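Local coordinates for mandelate racemase/muconate lactonizing enzyme-like protein (Roseovarius sp. TM1035, PDB 3RCY), which is of unproven specificity but, as a magnesium-binding member of the enolase superfamily, probably abstracts the alpha proton of a carboxylate substrate, at residues Glu261-Lys266 against Arg287-Glu293; Thr265-Ala270 against Met294-Met300. All coordinates share one frame; numbering follows the deposited sequence.

Contact 1: residues Glu261-Lys266 against Arg287-Glu293. With MG (magnesium ion), chain I; RIB (alpha-D-ribofuranose), chain M.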
loop_
_atom_site.group_PDB
_atom_site.type_symbol
_atom_site.label_atom_id
_atom_site.label_comp_id
_atom_site.label_asym_id
_atom_site.label_seq_id
_atom_site.Cartn_x
_atom_site.Cartn_y
_atom_site.Cartn_z
ATOM N N GLU A 261 28.312 2.350 0.739
ATOM C CA GLU A 261 29.604 3.041 0.773
ATOM C C GLU A 261 29.533 4.515 0.378
ATOM O O GLU A 261 30.407 5.291 0.746
ATOM C CB GLU A 261 30.645 2.318 -0.075
ATOM C CG GLU A 261 30.498 2.538 -1.573
ATOM C CD GLU A 261 31.407 1.615 -2.352
ATOM O OE1 GLU A 261 31.175 0.382 -2.299
ATOM O OE2 GLU A 261 32.364 2.114 -2.992
ATOM N N ARG A 262 28.490 4.894 -0.358
ATOM C CA ARG A 262 28.332 6.278 -0.806
ATOM C C ARG A 262 27.205 6.998 -0.069
ATOM O O ARG A 262 26.811 8.112 -0.436
ATOM C CB ARG A 262 28.131 6.314 -2.320
ATOM C CG ARG A 262 29.413 5.933 -3.066
ATOM C CD ARG A 262 29.270 6.103 -4.546
ATOM N NE ARG A 262 28.705 4.920 -5.180
ATOM C CZ ARG A 262 28.347 4.858 -6.458
ATOM N NH1 ARG A 262 28.476 5.923 -7.246
ATOM N NH2 ARG A 262 27.875 3.724 -6.955
ATOM N N LEU A 263 26.703 6.352 0.985
ATOM C CA LEU A 263 25.624 6.903 1.805
ATOM C C LEU A 263 26.171 7.471 3.107
ATOM O O LEU A 263 27.280 7.120 3.541
ATOM C CB LEU A 263 24.559 5.827 2.101
ATOM C CG LEU A 263 23.866 5.198 0.888
ATOM C CD1 LEU A 263 22.690 4.299 1.343
ATOM C CD2 LEU A 263 23.371 6.254 -0.126
ATOM N N THR A 264 25.393 8.342 3.744
ATOM C CA THR A 264 25.875 8.969 4.957
ATOM C C THR A 264 24.786 9.263 5.977
ATOM O O THR A 264 23.724 9.796 5.632
ATOM C CB THR A 264 26.698 10.249 4.649
ATOM O OG1 THR A 264 27.228 10.770 5.868
ATOM C CG2 THR A 264 25.844 11.312 3.960
ATOM N N THR A 265 25.110 8.956 7.237
ATOM C CA THR A 265 24.232 9.091 8.422
ATOM C C THR A 265 23.044 8.138 8.403
ATOM O O THR A 265 22.637 7.638 7.350
ATOM C CB THR A 265 23.673 10.533 8.689
ATOM O OG1 THR A 265 22.505 10.752 7.889
ATOM C CG2 THR A 265 24.718 11.648 8.454
ATOM N N LYS A 266 22.480 7.911 9.590
ATOM C CA LYS A 266 21.278 7.101 9.746
ATOM C C LYS A 266 20.084 7.649 8.956
ATOM O O LYS A 266 19.194 6.888 8.595
ATOM C CB LYS A 266 20.915 6.959 11.235
ATOM C CG LYS A 266 20.542 8.273 11.933
ATOM C CD LYS A 266 20.687 8.147 13.448
ATOM C CE LYS A 266 20.617 9.515 14.145
ATOM N NZ LYS A 266 21.731 10.457 13.775
ATOM N N ARG A 287 33.120 8.114 6.224
ATOM C CA ARG A 287 32.172 8.936 5.484
ATOM C C ARG A 287 30.844 9.090 6.212
ATOM O O ARG A 287 30.255 10.173 6.228
ATOM C CB ARG A 287 31.906 8.323 4.096
ATOM C CG ARG A 287 30.615 8.832 3.436
ATOM C CD ARG A 287 30.520 8.390 1.994
ATOM N NE ARG A 287 31.296 9.257 1.105
ATOM C CZ ARG A 287 31.836 8.858 -0.042
ATOM N NH1 ARG A 287 31.720 7.593 -0.433
ATOM N NH2 ARG A 287 32.499 9.721 -0.796
ATOM N N ALA A 288 30.371 7.998 6.805
ATOM C CA ALA A 288 28.959 7.874 7.154
ATOM C C ALA A 288 28.554 8.500 8.476
ATOM O O ALA A 288 27.380 8.449 8.843
ATOM C CB ALA A 288 28.513 6.394 7.084
ATOM N N GLY A 289 29.515 9.078 9.192
ATOM C CA GLY A 289 29.226 9.739 10.464
ATOM C C GLY A 289 30.035 9.220 11.640
ATOM O O GLY A 289 29.858 9.687 12.769
ATOM N N GLY A 290 30.900 8.246 11.378
ATOM C CA GLY A 290 31.768 7.657 12.395
ATOM C C GLY A 290 31.194 6.442 13.110
ATOM O O GLY A 290 30.146 5.912 12.728
ATOM N N ILE A 291 31.893 6.017 14.162
ATOM C CA ILE A 291 31.613 4.749 14.849
ATOM C C ILE A 291 30.250 4.743 15.548
ATOM O O ILE A 291 29.475 3.802 15.377
ATOM C CB ILE A 291 32.753 4.378 15.846
ATOM C CG1 ILE A 291 34.066 4.132 15.093
ATOM C CG2 ILE A 291 32.373 3.151 16.713
ATOM C CD1 ILE A 291 35.322 4.123 15.976
ATOM N N TRP A 292 29.968 5.785 16.327
ATOM C CA TRP A 292 28.727 5.860 17.114
ATOM C C TRP A 292 27.491 5.937 16.226
ATOM O O TRP A 292 26.520 5.225 16.454
ATOM C CB TRP A 292 28.769 7.056 18.068
ATOM C CG TRP A 292 27.764 7.019 19.195
ATOM C CD1 TRP A 292 26.685 7.848 19.364
ATOM C CD2 TRP A 292 27.755 6.118 20.312
ATOM N NE1 TRP A 292 26.006 7.515 20.519
ATOM C CE2 TRP A 292 26.644 6.463 21.121
ATOM C CE3 TRP A 292 28.586 5.060 20.716
ATOM C CZ2 TRP A 292 26.339 5.783 22.311
ATOM C CZ3 TRP A 292 28.286 4.383 21.897
ATOM C CH2 TRP A 292 27.165 4.748 22.682
ATOM N N GLU A 293 27.533 6.806 15.216
ATOM C CA GLU A 293 26.435 6.926 14.252
ATOM C C GLU A 293 26.177 5.574 13.567
ATOM O O GLU A 293 25.026 5.163 13.395
ATOM C CB GLU A 293 26.744 8.041 13.234
ATOM C CG GLU A 293 25.709 8.236 12.129
ATOM C CD GLU A 293 24.432 8.927 12.580
ATOM O OE1 GLU A 293 24.249 9.198 13.792
ATOM O OE2 GLU A 293 23.601 9.210 11.695
HETATM MG MG MG I . 31.925 -1.302 -3.451
HETATM O O5 RIB M . 18.298 11.540 -3.039
HETATM C C5 RIB M . 17.848 10.693 -1.976
HETATM C C4 RIB M . 19.060 10.280 -1.161
HETATM O O4 RIB M . 18.846 9.000 -0.570
HETATM C C3 RIB M . 20.283 10.124 -2.038
HETATM O O3 RIB M . 21.086 11.289 -1.958
HETATM C C2 RIB M . 21.047 8.974 -1.449
HETATM O O2 RIB M . 22.100 9.470 -0.628
HETATM C C1 RIB M . 20.047 8.223 -0.594
HETATM O O1 RIB M . 19.808 6.926 -1.156
HETATM O O HOH W 1 33.106 0.328 -4.565
HETATM O O HOH W 2 29.324 12.081 4.697
HETATM O O HOH W 3 32.366 -2.899 -4.945
HETATM O O HOH W 4 33.898 -1.859 -2.314
HETATM O O HOH W 5 30.495 -0.530 -5.109
#
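In the metal-bearing loop that follows strand 257-259 of the enolase-superfamily barrel, E261 and its neighbours lie against R287-E293, where one short helix gives way to the next. R287 NH1 donates to E261 O over 2.9 Å, in the plane of the guanidinium and nearly straight at 161°. R287 gets there because CG stands anti to the backbone N (chi1 161°) and the chain bends at chi3, which carries CG and CD past L263 O and NH1 on to E261 O. With its carbonyl so held, E261 turns its side chain the other way, and OE1 binds the magnesium ion at 2.2 Å; E235 and four waters complete the shell, one of these waters donating to OE2. R262 runs alongside R287 with its polar end committed to E236, while F83 of a second subunit makes a cation-pi contact with it.

Further along, T265 N donates to A288 O at 2.8 Å, joining the two backbones, and a water bridges T264 OG1 and R287 O. E293 then reaches back from its helix, its chain bent at chi2, to grip K266 at two points. OE2 accepts K266 N at 2.7 Å, approached on its anti side and 30° out of the carboxylate plane, whereas OE1 offers its syn lone pair to K266 NZ at 2.8 Å as a salt bridge. The carboxylate thus takes up both a backbone N-H in the first turn of helix 266-274 and the charge of the same residue. G289, with positive phi, ends helix 285-288, and a side chain there would collide with E293 CG. The whole is a loop at the C-terminal end of a barrel strand, where this superfamily places its acidic metal ligands.

Contact 2: residues Thr265-Ala270 against Met294-Met300; sequences TKAEFA and MKKVAAM. With RIB (alpha-D-ribofuranose), chain L; RIB (alpha-D-ribofuranose), chain M.
V297 sits between K266 and F269 and shows how a branched residue can serve two neighbours across a helix pair. Its CG1, anti to the backbone N (chi1 173°), meets F269 alone, with CB at 3.7 Å and the ring approached obliquely; CG2 rests on K266 CA and CB and also borders F269. F269 holds CG beside its own backbone N (chi1 -79°), which brings its ring to M294, whose SD lies 4.9 Å from the centroid, an oblique Met-aromatic contact. On the other flank, M300 extends beyond CG and lays CE against K266 CB at 3.9 Å, with SD more distantly by A270 CB. These are neighbouring outer helices of the (beta/alpha)-barrel domain; segments 266-270 and 294-300 run nearly parallel, with axes 9.8 Å apart and 18° between them.

Extended K296 meets K266 through methylenes, CD to CD at 3.8 Å. K266 NZ and K296 NZ are only 4.3 Å apart; the like charges are probably tolerated because K266 pairs with E293, and K296 with E72 of its own chain and E302 of a third subunit. On the far side of helix 266-274, A267 O accepts from O5 of one ribofuranose at 2.8 Å, and extended E268 takes a weak bond from O2 of another at OE1. Replacing E268 by an alanine would probably deprive R86 of a second subunit of its salt-bridge partner and T264 N of its acceptor, besides losing that sugar bond.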
loop_
_atom_site.group_PDB
_atom_site.type_symbol
_atom_site.label_atom_id
_atom_site.label_comp_id
_atom_site.label_asym_id
_atom_site.label_seq_id
_atom_site.Cartn_x
_atom_site.Cartn_y
_atom_site.Cartn_z
ATOM N N THR A 265 25.110 8.956 7.237
ATOM C CA THR A 265 24.232 9.091 8.422
ATOM C C THR A 265 23.044 8.138 8.403
ATOM O O THR A 265 22.637 7.638 7.350
ATOM C CB THR A 265 23.673 10.533 8.689
ATOM O OG1 THR A 265 22.505 10.752 7.889
ATOM C CG2 THR A 265 24.718 11.648 8.454
ATOM N N LYS A 266 22.480 7.911 9.590
ATOM C CA LYS A 266 21.278 7.101 9.746
ATOM C C LYS A 266 20.084 7.649 8.956
ATOM O O LYS A 266 19.194 6.888 8.595
ATOM C CB LYS A 266 20.915 6.959 11.235
ATOM C CG LYS A 266 20.542 8.273 11.933
ATOM C CD LYS A 266 20.687 8.147 13.448
ATOM C CE LYS A 266 20.617 9.515 14.145
ATOM N NZ LYS A 266 21.731 10.457 13.775
ATOM N N ALA A 267 20.062 8.958 8.688
ATOM C CA ALA A 267 18.976 9.551 7.881
ATOM C C ALA A 267 18.910 8.961 6.468
ATOM O O ALA A 267 17.863 8.998 5.832
ATOM C CB ALA A 267 19.098 11.084 7.815
ATOM N N GLU A 268 20.028 8.422 5.983
ATOM C CA GLU A 268 20.064 7.785 4.661
ATOM C C GLU A 268 19.977 6.270 4.738
ATOM O O GLU A 268 19.399 5.640 3.857
ATOM C CB GLU A 268 21.312 8.216 3.880
ATOM C CG GLU A 268 21.202 9.655 3.400
ATOM C CD GLU A 268 22.384 10.136 2.559
ATOM O OE1 GLU A 268 23.292 9.343 2.222
ATOM O OE2 GLU A 268 22.390 11.339 2.227
ATOM N N PHE A 269 20.546 5.682 5.791
ATOM C CA PHE A 269 20.488 4.228 5.935
ATOM C C PHE A 269 19.102 3.728 6.332
ATOM O O PHE A 269 18.680 2.656 5.893
ATOM C CB PHE A 269 21.560 3.721 6.895
ATOM C CG PHE A 269 22.915 3.626 6.267
ATOM C CD1 PHE A 269 23.241 2.547 5.445
ATOM C CD2 PHE A 269 23.853 4.641 6.450
ATOM C CE1 PHE A 269 24.497 2.473 4.824
ATOM C CE2 PHE A 269 25.110 4.578 5.845
ATOM C CZ PHE A 269 25.432 3.489 5.026
ATOM N N ALA A 270 18.390 4.517 7.132
ATOM C CA ALA A 270 17.048 4.128 7.571
ATOM C C ALA A 270 16.072 3.853 6.410
ATOM O O ALA A 270 15.421 2.806 6.402
ATOM C CB ALA A 270 16.473 5.160 8.551
ATOM N N MET A 294 27.248 4.863 13.226
ATOM C CA MET A 294 27.101 3.543 12.615
ATOM C C MET A 294 26.611 2.454 13.578
ATOM O O MET A 294 26.002 1.482 13.133
ATOM C CB MET A 294 28.374 3.125 11.865
ATOM C CG MET A 294 28.581 3.911 10.553
ATOM S SD MET A 294 27.107 3.921 9.497
ATOM C CE MET A 294 26.319 5.468 9.934
ATOM N N LYS A 295 26.857 2.626 14.882
ATOM C CA LYS A 295 26.224 1.771 15.903
ATOM C C LYS A 295 24.702 1.941 15.890
ATOM O O LYS A 295 23.946 0.970 16.034
ATOM C CB LYS A 295 26.791 2.047 17.311
ATOM C CG LYS A 295 28.181 1.438 17.585
ATOM C CD LYS A 295 28.142 -0.097 17.782
ATOM C CE LYS A 295 27.515 -0.514 19.115
ATOM N NZ LYS A 295 27.712 -1.986 19.377
ATOM N N LYS A 296 24.254 3.177 15.712
ATOM C CA LYS A 296 22.832 3.459 15.564
ATOM C C LYS A 296 22.269 2.726 14.350
ATOM O O LYS A 296 21.213 2.087 14.435
ATOM C CB LYS A 296 22.588 4.972 15.468
ATOM C CG LYS A 296 22.963 5.746 16.745
ATOM C CD LYS A 296 22.496 7.206 16.681
ATOM C CE LYS A 296 22.708 7.931 18.017
ATOM N NZ LYS A 296 22.460 9.420 17.893
ATOM N N VAL A 297 22.990 2.783 13.228
ATOM C CA VAL A 297 22.571 2.090 12.004
ATOM C C VAL A 297 22.567 0.573 12.173
ATOM O O VAL A 297 21.641 -0.098 11.711
ATOM C CB VAL A 297 23.412 2.536 10.769
ATOM C CG1 VAL A 297 23.095 1.685 9.547
ATOM C CG2 VAL A 297 23.137 3.991 10.469
ATOM N N ALA A 298 23.589 0.039 12.842
ATOM C CA ALA A 298 23.652 -1.401 13.129
ATOM C C ALA A 298 22.419 -1.892 13.889
ATOM O O ALA A 298 21.894 -2.965 13.582
ATOM C CB ALA A 298 24.939 -1.758 13.902
ATOM N N ALA A 299 21.965 -1.111 14.873
ATOM C CA ALA A 299 20.766 -1.456 15.651
ATOM C C ALA A 299 19.510 -1.435 14.783
ATOM O O ALA A 299 18.631 -2.291 14.935
ATOM C CB ALA A 299 20.605 -0.523 16.837
ATOM N N MET A 300 19.423 -0.456 13.885
ATOM C CA MET A 300 18.349 -0.416 12.890
ATOM C C MET A 300 18.351 -1.663 12.003
ATOM O O MET A 300 17.300 -2.281 11.784
ATOM C CB MET A 300 18.455 0.850 12.039
ATOM C CG MET A 300 18.122 2.091 12.826
ATOM S SD MET A 300 18.754 3.581 12.066
ATOM C CE MET A 300 18.783 4.634 13.517
HETATM O O5 RIB L . 17.705 11.649 4.813
HETATM C C5 RIB L . 17.216 11.210 3.541
HETATM C C4 RIB L . 17.478 12.310 2.529
HETATM O O4 RIB L . 16.236 12.890 2.136
HETATM C C3 RIB L . 18.317 13.403 3.161
HETATM O O3 RIB L . 19.594 13.464 2.500
HETATM C C2 RIB L . 17.482 14.671 3.052
HETATM O O2 RIB L . 18.203 15.727 2.430
HETATM C C1 RIB L . 16.288 14.315 2.182
HETATM O O1 RIB L . 15.051 14.849 2.693
HETATM O O5 RIB M . 18.298 11.540 -3.039
HETATM C C5 RIB M . 17.848 10.693 -1.976
HETATM C C4 RIB M . 19.060 10.280 -1.161
HETATM O O4 RIB M . 18.846 9.000 -0.570
HETATM C C3 RIB M . 20.283 10.124 -2.038
HETATM O O3 RIB M . 21.086 11.289 -1.958
HETATM C C2 RIB M . 21.047 8.974 -1.449
HETATM O O2 RIB M . 22.100 9.470 -0.628
HETATM C C1 RIB M . 20.047 8.223 -0.594
HETATM O O1 RIB M . 19.808 6.926 -1.156
#

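How the contacts relate
Both contacts are buried and share T265 and K266, yet they show how chemistry changes with distance from the middle of the chain. Contact 1, centred about 10 Å from it, joins a loop to the junction of two helices through hydrogen bonds and an ion pair, beside a residue that binds the metal. Contact 2, about 15 Å out, sets two helix flanks together through apolar side chains, its charged ends turning to the sugars and to partners elsewhere in this chain and in neighbouring subunits. Helix 290-302 serves both, its first turn in contact 1 and later turns in contact 2. The centres lie about 8 Å apart: F269 touches L263 and A288, and M294 CE reaches A288 O.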